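Local coordinates for protein fatty acid synthase 1, isoform A (PDB 6FN6) that probably catalyses the synthesis of long-chain saturated fatty acids from acetyl-CoA and malonyl-CoA with NADPH, this piece being its modifying region of dehydratase, enoylreductase and ketoreductase, at residues N62-R67 and P193-R198; N112-L117 and G238-G243; K185-L190 and A246-R251. All blocks are in the same frame, centred on the assembly; numbering follows the deposited sequence.

Contact 1 of 3, residues N62-R67 and P193-R198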
loop_
_atom_site.group_PDB
_atom_site.type_symbol
_atom_site.label_atom_id
_atom_site.label_comp_id
_atom_site.label_asym_id
_atom_site.label_seq_id
_atom_site.Cartn_x
_atom_site.Cartn_y
_atom_site.Cartn_z
ATOM N N ASN A 62 -6.222 1.938 13.528
ATOM C CA ASN A 62 -4.880 1.900 12.954
ATOM C C ASN A 62 -3.865 2.535 13.894
ATOM O O ASN A 62 -3.024 3.329 13.472
ATOM C CB ASN A 62 -4.854 2.611 11.598
ATOM C CG ASN A 62 -3.582 2.328 10.813
ATOM O OD1 ASN A 62 -3.113 1.192 10.758
ATOM N ND2 ASN A 62 -3.019 3.366 10.202
ATOM N N LEU A 63 -3.950 2.189 15.172
ATOM C CA LEU A 63 -2.990 2.677 16.147
ATOM C C LEU A 63 -1.627 2.053 15.900
ATOM O O LEU A 63 -1.505 0.834 15.792
ATOM C CB LEU A 63 -3.464 2.374 17.569
ATOM C CG LEU A 63 -4.599 3.255 18.090
ATOM C CD1 LEU A 63 -5.261 2.624 19.295
ATOM C CD2 LEU A 63 -4.067 4.634 18.448
ATOM N N VAL A 64 -0.607 2.898 15.806
ATOM C CA VAL A 64 0.762 2.433 15.644
ATOM C C VAL A 64 1.632 3.058 16.723
ATOM O O VAL A 64 1.668 4.277 16.879
ATOM C CB VAL A 64 1.315 2.762 14.243
ATOM C CG1 VAL A 64 2.734 2.224 14.093
ATOM C CG2 VAL A 64 0.412 2.197 13.161
ATOM N N PHE A 65 2.338 2.213 17.463
ATOM C CA PHE A 65 3.270 2.684 18.471
ATOM C C PHE A 65 4.686 2.539 17.916
ATOM O O PHE A 65 5.288 1.467 17.963
ATOM C CB PHE A 65 3.068 1.905 19.770
ATOM C CG PHE A 65 1.639 1.914 20.248
ATOM C CD1 PHE A 65 1.142 2.984 20.974
ATOM C CD2 PHE A 65 0.785 0.867 19.945
ATOM C CE1 PHE A 65 -0.176 3.002 21.399
ATOM C CE2 PHE A 65 -0.531 0.880 20.371
ATOM C CZ PHE A 65 -1.011 1.949 21.098
ATOM N N HIS A 66 5.197 3.638 17.368
ATOM C CA HIS A 66 6.418 3.614 16.567
ATOM C C HIS A 66 7.685 3.393 17.386
ATOM O O HIS A 66 8.642 2.793 16.896
ATOM C CB HIS A 66 6.532 4.910 15.767
ATOM C CG HIS A 66 5.400 5.117 14.810
ATOM N ND1 HIS A 66 5.441 4.679 13.504
ATOM C CD2 HIS A 66 4.190 5.704 14.973
ATOM C CE1 HIS A 66 4.307 4.992 12.901
ATOM N NE2 HIS A 66 3.531 5.613 13.772
ATOM N N ARG A 67 7.704 3.890 18.619
ATOM C CA ARG A 67 8.864 3.710 19.481
ATOM C C ARG A 67 8.457 3.839 20.944
ATOM O O ARG A 67 7.414 4.409 21.261
ATOM C CB ARG A 67 9.959 4.728 19.152
ATOM C CG ARG A 67 9.547 6.187 19.300
ATOM C CD ARG A 67 10.762 7.100 19.188
ATOM N NE ARG A 67 10.483 8.476 19.590
ATOM C CZ ARG A 67 10.362 8.882 20.851
ATOM N NH1 ARG A 67 10.493 8.019 21.851
ATOM N NH2 ARG A 67 10.113 10.155 21.116
ATOM N N PRO A 193 3.634 -3.666 22.742
ATOM C CA PRO A 193 2.639 -3.396 21.696
ATOM C C PRO A 193 3.218 -2.695 20.474
ATOM O O PRO A 193 4.027 -1.782 20.623
ATOM C CB PRO A 193 1.629 -2.486 22.399
ATOM C CG PRO A 193 1.766 -2.801 23.839
ATOM C CD PRO A 193 3.218 -3.115 24.046
ATOM N N THR A 194 2.793 -3.113 19.285
ATOM C CA THR A 194 3.219 -2.480 18.039
ATOM C C THR A 194 2.042 -1.799 17.361
ATOM O O THR A 194 2.130 -0.641 16.950
ATOM C CB THR A 194 3.836 -3.501 17.067
ATOM O OG1 THR A 194 4.997 -4.090 17.661
ATOM C CG2 THR A 194 4.224 -2.840 15.745
ATOM N N ARG A 195 0.936 -2.525 17.255
ATOM C CA ARG A 195 -0.246 -2.016 16.576
ATOM C C ARG A 195 -1.523 -2.435 17.283
ATOM O O ARG A 195 -1.555 -3.440 17.992
ATOM C CB ARG A 195 -0.282 -2.510 15.127
ATOM C CG ARG A 195 0.477 -1.634 14.149
ATOM C CD ARG A 195 0.460 -2.221 12.747
ATOM N NE ARG A 195 1.473 -3.264 12.575
ATOM C CZ ARG A 195 1.226 -4.521 12.212
ATOM N NH1 ARG A 195 -0.013 -4.938 11.971
ATOM N NH2 ARG A 195 2.233 -5.374 12.087
ATOM N N ILE A 196 -2.568 -1.639 17.090
ATOM C CA ILE A 196 -3.917 -2.011 17.488
ATOM C C ILE A 196 -4.839 -1.549 16.366
ATOM O O ILE A 196 -4.897 -0.360 16.052
ATOM C CB ILE A 196 -4.326 -1.399 18.839
ATOM C CG1 ILE A 196 -3.310 -1.769 19.919
ATOM C CG2 ILE A 196 -5.715 -1.892 19.233
ATOM C CD1 ILE A 196 -3.589 -1.159 21.282
ATOM N N GLU A 197 -5.539 -2.496 15.752
ATOM C CA GLU A 197 -6.388 -2.198 14.607
ATOM C C GLU A 197 -7.569 -1.325 15.015
ATOM O O GLU A 197 -7.870 -0.329 14.355
ATOM C CB GLU A 197 -6.885 -3.492 13.958
ATOM C CG GLU A 197 -7.772 -3.273 12.737
ATOM C CD GLU A 197 -9.223 -3.635 12.988
ATOM O OE1 GLU A 197 -9.480 -4.755 13.481
ATOM O OE2 GLU A 197 -10.107 -2.801 12.694
ATOM N N ARG A 198 -8.235 -1.697 16.104
ATOM C CA ARG A 198 -9.408 -0.956 16.551
ATOM C C ARG A 198 -9.541 -0.969 18.070
ATOM O O ARG A 198 -9.348 -1.997 18.717
ATOM C CB ARG A 198 -10.668 -1.539 15.907
ATOM C CG ARG A 198 -11.884 -0.633 15.961
ATOM C CD ARG A 198 -13.107 -1.332 15.387
ATOM N NE ARG A 198 -14.101 -0.385 14.881
ATOM C CZ ARG A 198 -14.107 0.112 13.646
ATOM N NH1 ARG A 198 -13.167 -0.237 12.774
ATOM N NH2 ARG A 198 -15.055 0.967 13.281
#
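Asn62 sits opposite Glu197, where both segments turn a corner. Its backbone N gives a hydrogen bond to Glu197 O at 2.9 Å, coming from above the carbonyl plane. Leu63 then pairs with Ile196 in an antiparallel hydrogen-bonded pair. Leu63 N reaches Ile196 O at 2.9 Å, and Ile196 N returns to Leu63 O at 3.0 Å. Their side chains lie side by side and point the same way, CB to CB at 4.1 Å. Val64 and Arg195 form the next, non-hydrogen-bonded pair on the other face. There Val64 CG2 lies 4.0 Å from Arg195 CG. Phe65 N closes the pairing with a nearly straight bond to Thr194 O (175°). With its CG beside the backbone N (chi1 -53°), the Phe65 ring turns its edge to Ile196, CE2 to CD1 at 3.8 Å. The two strands come from the two predicted hotdog folds of the dehydratase, so this pairing joins the halves edge to edge. Pro193 lies near His24 and Asp175, the predicted catalytic pair. Met38 of helix 34-48 packs on Leu63, Phe65 and Ile196. Strands 98-105 and 239-248 flank the pair.

Contact 2 of 3, residues N112-L117 and G238-G243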
loop_
_atom_site.group_PDB
_atom_site.type_symbol
_atom_site.label_atom_id
_atom_site.label_comp_id
_atom_site.label_asym_id
_atom_site.label_seq_id
_atom_site.Cartn_x
_atom_site.Cartn_y
_atom_site.Cartn_z
ATOM N N ASN A 112 -23.451 0.553 18.426
ATOM C CA ASN A 112 -23.395 -0.128 17.137
ATOM C C ASN A 112 -21.964 -0.471 16.730
ATOM O O ASN A 112 -21.746 -1.336 15.882
ATOM C CB ASN A 112 -24.039 0.744 16.056
ATOM C CG ASN A 112 -25.526 0.493 15.910
ATOM O OD1 ASN A 112 -26.317 0.877 16.770
ATOM N ND2 ASN A 112 -25.915 -0.140 14.808
ATOM N N GLU A 113 -20.991 0.205 17.332
ATOM C CA GLU A 113 -19.589 -0.013 16.989
ATOM C C GLU A 113 -18.976 -1.206 17.726
ATOM O O GLU A 113 -17.886 -1.663 17.373
ATOM C CB GLU A 113 -18.776 1.249 17.292
ATOM C CG GLU A 113 -19.176 2.464 16.467
ATOM C CD GLU A 113 -18.793 2.340 15.006
ATOM O OE1 GLU A 113 -17.598 2.128 14.719
ATOM O OE2 GLU A 113 -19.688 2.456 14.142
ATOM N N GLU A 114 -19.676 -1.716 18.736
ATOM C CA GLU A 114 -19.161 -2.821 19.544
ATOM C C GLU A 114 -19.598 -4.175 18.994
ATOM O O GLU A 114 -20.536 -4.256 18.200
ATOM C CB GLU A 114 -19.630 -2.681 20.993
ATOM C CG GLU A 114 -19.366 -1.313 21.592
ATOM C CD GLU A 114 -19.306 -1.336 23.106
ATOM O OE1 GLU A 114 -20.332 -1.027 23.747
ATOM O OE2 GLU A 114 -18.230 -1.658 23.653
ATOM N N LEU A 115 -18.916 -5.236 19.421
ATOM C CA LEU A 115 -19.257 -6.591 18.995
ATOM C C LEU A 115 -20.133 -7.275 20.047
ATOM O O LEU A 115 -19.874 -7.147 21.247
ATOM C CB LEU A 115 -17.992 -7.418 18.752
ATOM C CG LEU A 115 -17.100 -7.042 17.566
ATOM C CD1 LEU A 115 -15.811 -7.846 17.604
ATOM C CD2 LEU A 115 -17.821 -7.267 16.248
ATOM N N PRO A 116 -21.165 -8.017 19.603
ATOM C CA PRO A 116 -22.035 -8.747 20.532
ATOM C C PRO A 116 -21.392 -10.038 21.029
ATOM O O PRO A 116 -21.682 -11.111 20.499
ATOM C CB PRO A 116 -23.277 -9.035 19.691
ATOM C CG PRO A 116 -22.760 -9.149 18.307
ATOM C CD PRO A 116 -21.618 -8.171 18.206
ATOM N N LEU A 117 -20.533 -9.932 22.037
ATOM C CA LEU A 117 -19.771 -11.079 22.514
ATOM C C LEU A 117 -20.208 -11.485 23.916
ATOM O O LEU A 117 -20.346 -10.643 24.804
ATOM C CB LEU A 117 -18.275 -10.759 22.503
ATOM C CG LEU A 117 -17.652 -10.606 21.112
ATOM C CD1 LEU A 117 -16.288 -9.939 21.208
ATOM C CD2 LEU A 117 -17.551 -11.947 20.402
ATOM N N GLY A 238 -16.273 -1.412 29.099
ATOM C CA GLY A 238 -16.490 -0.425 28.055
ATOM C C GLY A 238 -15.392 -0.358 27.013
ATOM O O GLY A 238 -15.511 0.372 26.030
ATOM N N VAL A 239 -14.322 -1.116 27.229
ATOM C CA VAL A 239 -13.180 -1.108 26.324
ATOM C C VAL A 239 -13.178 -2.376 25.473
ATOM O O VAL A 239 -13.324 -3.483 25.987
ATOM C CB VAL A 239 -11.853 -0.962 27.098
ATOM C CG1 VAL A 239 -10.679 -0.831 26.131
ATOM C CG2 VAL A 239 -11.906 0.237 28.039
ATOM N N GLU A 240 -13.019 -2.203 24.168
ATOM C CA GLU A 240 -12.944 -3.331 23.247
ATOM C C GLU A 240 -11.756 -3.151 22.301
ATOM O O GLU A 240 -11.697 -2.180 21.547
ATOM C CB GLU A 240 -14.247 -3.460 22.457
ATOM C CG GLU A 240 -14.383 -4.757 21.688
ATOM C CD GLU A 240 -15.635 -4.797 20.832
ATOM O OE1 GLU A 240 -16.734 -4.990 21.392
ATOM O OE2 GLU A 240 -15.518 -4.642 19.600
ATOM N N LEU A 241 -10.814 -4.088 22.348
ATOM C CA LEU A 241 -9.580 -3.977 21.574
ATOM C C LEU A 241 -9.465 -5.090 20.534
ATOM O O LEU A 241 -9.465 -6.271 20.874
ATOM C CB LEU A 241 -8.367 -4.002 22.508
ATOM C CG LEU A 241 -8.363 -2.926 23.600
ATOM C CD1 LEU A 241 -7.200 -3.126 24.555
ATOM C CD2 LEU A 241 -8.322 -1.525 22.994
ATOM N N ARG A 242 -9.378 -4.702 19.264
ATOM C CA ARG A 242 -9.292 -5.660 18.166
ATOM C C ARG A 242 -7.929 -5.597 17.476
ATOM O O ARG A 242 -7.326 -4.529 17.375
ATOM C CB ARG A 242 -10.394 -5.395 17.136
ATOM C CG ARG A 242 -11.777 -5.178 17.733
ATOM C CD ARG A 242 -12.821 -5.021 16.642
ATOM N NE ARG A 242 -14.045 -4.392 17.132
ATOM C CZ ARG A 242 -15.093 -4.098 16.368
ATOM N NH1 ARG A 242 -15.070 -4.374 15.070
ATOM N NH2 ARG A 242 -16.164 -3.523 16.900
ATOM N N GLY A 243 -7.449 -6.745 17.007
ATOM C CA GLY A 243 -6.247 -6.804 16.195
ATOM C C GLY A 243 -4.978 -6.302 16.860
ATOM O O GLY A 243 -4.236 -5.514 16.277
#
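Leu115 meets Glu240 and Arg242 in the close-packed part of this contact. Its backbone N gives an almost straight hydrogen bond (174°) to Glu240 OE1 at 3.0 Å. The carboxylate accepts it on the syn lone pair, the side of its other oxygen. That other oxygen, Glu240 OE2, takes Arg242 NE at 2.9 Å in a salt bridge within the strand. Arg242 NH2 adds a weak bond to the same oxygen. The two oxygens of Glu240 thus divide the work: one holds the loop, the other steadies the guanidinium. Lys235 forms a further salt bridge with OE1, which would probably stabilise the negative charge.

Leu115 CG lies over the centre of the Arg242 guanidinium, 3.7 Å above its plane. The Arg242 chain runs extended from CG to NE, which carries its flat end across to the leucine. Glu113 O comes to the guanidinium edge near NH2.

Strand 239-248, which carries residues 239-242, belongs to the predicted C-terminal hotdog fold of the dehydratase. Residues 112-117 have no regular structure and belong to the loop that follows strand 98-105, so the connection between the two predicted hotdog halves is laid against the second one.

The contact is looser toward Glu114. Its CB is 3.7 Å from Glu240 OE1, but its OE1 bonds to Asn202 instead. Glu114 OE2 stays 4.3 Å from Glu240 OE1; Lys235, which has only a long, weak ion pair with this OE2, probably eases the like charges. Pro116, the centre of an inverse gamma turn, is exposed and faces away from the strand. Leu115 also packs on Gln770 of the second subunit.

Contact 3 of 3, residues K185-L190 and A246-R251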
loop_
_atom_site.group_PDB
_atom_site.type_symbol
_atom_site.label_atom_id
_atom_site.label_comp_id
_atom_site.label_asym_id
_atom_site.label_seq_id
_atom_site.Cartn_x
_atom_site.Cartn_y
_atom_site.Cartn_z
ATOM N N LYS A 185 0.200 -15.634 25.361
ATOM C CA LYS A 185 1.307 -15.924 24.457
ATOM C C LYS A 185 2.199 -17.018 25.033
ATOM O O LYS A 185 2.566 -16.983 26.206
ATOM C CB LYS A 185 2.121 -14.659 24.181
ATOM C CG LYS A 185 1.429 -13.681 23.245
ATOM C CD LYS A 185 2.276 -12.444 23.001
ATOM C CE LYS A 185 1.738 -11.616 21.842
ATOM N NZ LYS A 185 1.948 -12.288 20.529
ATOM N N ASN A 186 2.543 -17.991 24.196
ATOM C CA ASN A 186 3.256 -19.181 24.645
ATOM C C ASN A 186 4.722 -18.880 24.951
ATOM O O ASN A 186 5.264 -19.351 25.950
ATOM C CB ASN A 186 3.154 -20.281 23.589
ATOM C CG ASN A 186 3.545 -21.641 24.128
ATOM O OD1 ASN A 186 4.246 -21.747 25.134
ATOM N ND2 ASN A 186 3.080 -22.695 23.466
ATOM N N LEU A 187 5.363 -18.103 24.084
ATOM C CA LEU A 187 6.765 -17.752 24.276
ATOM C C LEU A 187 6.910 -16.815 25.473
ATOM O O LEU A 187 6.268 -15.768 25.538
ATOM C CB LEU A 187 7.331 -17.104 23.010
ATOM C CG LEU A 187 8.839 -16.840 22.974
ATOM C CD1 LEU A 187 9.631 -18.139 23.025
ATOM C CD2 LEU A 187 9.206 -16.039 21.734
ATOM N N ARG A 188 7.764 -17.199 26.416
ATOM C CA ARG A 188 7.947 -16.444 27.651
ATOM C C ARG A 188 9.040 -15.395 27.509
ATOM O O ARG A 188 10.065 -15.463 28.183
ATOM C CB ARG A 188 8.287 -17.387 28.804
ATOM C CG ARG A 188 7.334 -18.559 28.955
ATOM C CD ARG A 188 7.797 -19.489 30.065
ATOM N NE ARG A 188 7.629 -18.902 31.392
ATOM C CZ ARG A 188 8.165 -19.401 32.502
ATOM N NH1 ARG A 188 8.911 -20.496 32.447
ATOM N NH2 ARG A 188 7.961 -18.802 33.667
ATOM N N GLU A 189 8.811 -14.426 26.631
ATOM C CA GLU A 189 9.775 -13.361 26.395
ATOM C C GLU A 189 9.088 -12.003 26.483
ATOM O O GLU A 189 7.869 -11.925 26.638
ATOM C CB GLU A 189 10.434 -13.538 25.028
ATOM C CG GLU A 189 11.349 -14.750 24.915
ATOM C CD GLU A 189 12.523 -14.697 25.871
ATOM O OE1 GLU A 189 13.063 -15.773 26.206
ATOM O OE2 GLU A 189 12.913 -13.580 26.280
ATOM N N LEU A 190 9.872 -10.935 26.384
ATOM C CA LEU A 190 9.338 -9.586 26.522
ATOM C C LEU A 190 8.696 -9.116 25.218
ATOM O O LEU A 190 9.360 -9.020 24.186
ATOM C CB LEU A 190 10.439 -8.615 26.956
ATOM C CG LEU A 190 10.006 -7.172 27.224
ATOM C CD1 LEU A 190 9.005 -7.104 28.365
ATOM C CD2 LEU A 190 11.214 -6.297 27.524
ATOM N N ALA A 246 1.904 -7.416 18.938
ATOM C CA ALA A 246 3.049 -7.147 19.800
ATOM C C ALA A 246 4.326 -7.706 19.188
ATOM O O ALA A 246 4.340 -8.823 18.668
ATOM C CB ALA A 246 2.825 -7.732 21.188
ATOM N N ASN A 247 5.395 -6.920 19.246
ATOM C CA ASN A 247 6.693 -7.359 18.750
ATOM C C ASN A 247 7.663 -7.589 19.892
ATOM O O ASN A 247 7.620 -6.906 20.915
ATOM C CB ASN A 247 7.275 -6.340 17.771
ATOM C CG ASN A 247 6.761 -6.534 16.365
ATOM O OD1 ASN A 247 5.603 -6.242 16.068
ATOM N ND2 ASN A 247 7.622 -7.037 15.490
ATOM N N LEU A 248 8.542 -8.563 19.698
ATOM C CA LEU A 248 9.564 -8.892 20.676
ATOM C C LEU A 248 10.526 -7.719 20.818
ATOM O O LEU A 248 11.005 -7.179 19.821
ATOM C CB LEU A 248 10.304 -10.157 20.253
ATOM C CG LEU A 248 10.699 -11.157 21.337
ATOM C CD1 LEU A 248 9.492 -11.588 22.143
ATOM C CD2 LEU A 248 11.342 -12.365 20.698
ATOM N N ALA A 249 10.812 -7.331 22.055
ATOM C CA ALA A 249 11.663 -6.173 22.317
ATOM C C ALA A 249 13.071 -6.571 22.748
ATOM O O ALA A 249 13.303 -7.693 23.198
ATOM C CB ALA A 249 11.028 -5.288 23.379
ATOM N N GLN A 250 14.011 -5.648 22.564
ATOM C CA GLN A 250 15.398 -5.842 22.975
ATOM C C GLN A 250 15.534 -5.797 24.492
ATOM O O GLN A 250 14.970 -4.921 25.150
ATOM C CB GLN A 250 16.303 -4.775 22.355
ATOM C CG GLN A 250 16.270 -4.711 20.838
ATOM C CD GLN A 250 17.111 -3.571 20.291
ATOM O OE1 GLN A 250 17.750 -2.839 21.047
ATOM N NE2 GLN A 250 17.119 -3.420 18.973
ATOM N N ARG A 251 16.290 -6.737 25.046
ATOM C CA ARG A 251 16.564 -6.744 26.476
ATOM C C ARG A 251 17.905 -6.067 26.729
ATOM O O ARG A 251 18.894 -6.363 26.060
ATOM C CB ARG A 251 16.574 -8.172 27.028
ATOM C CG ARG A 251 15.249 -8.904 26.893
ATOM C CD ARG A 251 14.151 -8.265 27.735
ATOM N NE ARG A 251 14.450 -8.306 29.164
ATOM C CZ ARG A 251 14.172 -9.332 29.963
ATOM N NH1 ARG A 251 13.590 -10.422 29.479
ATOM N NH2 ARG A 251 14.481 -9.272 31.252
#
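The end of strand 239-248 in the predicted C-terminal hotdog fold meets the loop that leads from helix 170-183 into strand 191-201. One backbone hydrogen bond joins them: Ala249 N to Leu190 O at 3.1 Å, close to straight (169°). The same carbonyl oxygen also receives a CA-H...O contact from Leu248 CA at 3.5 Å. Leu248 CD1 lies 3.3 Å from this oxygen too.

Leu190 is the buried residue of the contact. Its CG stands anti to the backbone N (chi1 -176°), which sends the CD2 branch toward Arg251. There CD2 meets Arg251 CD at 3.5 Å, and the two side chains cross at a slant. Arg251 bends at chi2 and chi3, which brings its CD against the leucine. Its NE forms a salt bridge with Asp27. Glu189 OE2 is an opposite charge at 4.5 Å from Arg251 NH1, beyond salt-bridge distance.

Glu189 touches with its aliphatic part, CB to Leu248 CD1 at 3.6 Å. Leu187 adds a looser touch on the other methyl branch of Leu248, CD2. At the far end Lys185 touches Ala246 with its CE, 4.1 Å from the alanine CB, and its amino group makes a cation-pi interaction with Tyr191.

The side chain of Leu190 lies about 9 Å from that of His24, the predicted proton acceptor. Helix 131-141 lies close by: its Glu137 forms a salt bridge with Arg188 of the loop. Strand 191-201 runs beside the contact: its Tyr191 packs on Ala246 and Leu248, and its Leu192 on Ala249.

All three contacts lie in the dehydratase part of the chain. Strand 191-201 follows directly on the loop of contact 3, pairs with strand 58-65 in contact 1, and has strand 239-248 on its other side. Contacts 2 and 3 use the two ends of strand 239-248, with centres about 26 Å apart. Contact 1 lies about 17 Å from contact 2 and 16 Å from contact 3. Arg198 links it to contact 2 by a salt bridge to Glu113, and Thr194 links it to contact 3 through Asn247. Along the chain the segments alternate: 62-67, 112-117, 185-190, 193-198, 238-243, 246-251. Contacts 1 and 2 thus tie earlier segments to the predicted C-terminal hotdog fold, while contact 3 stays within it.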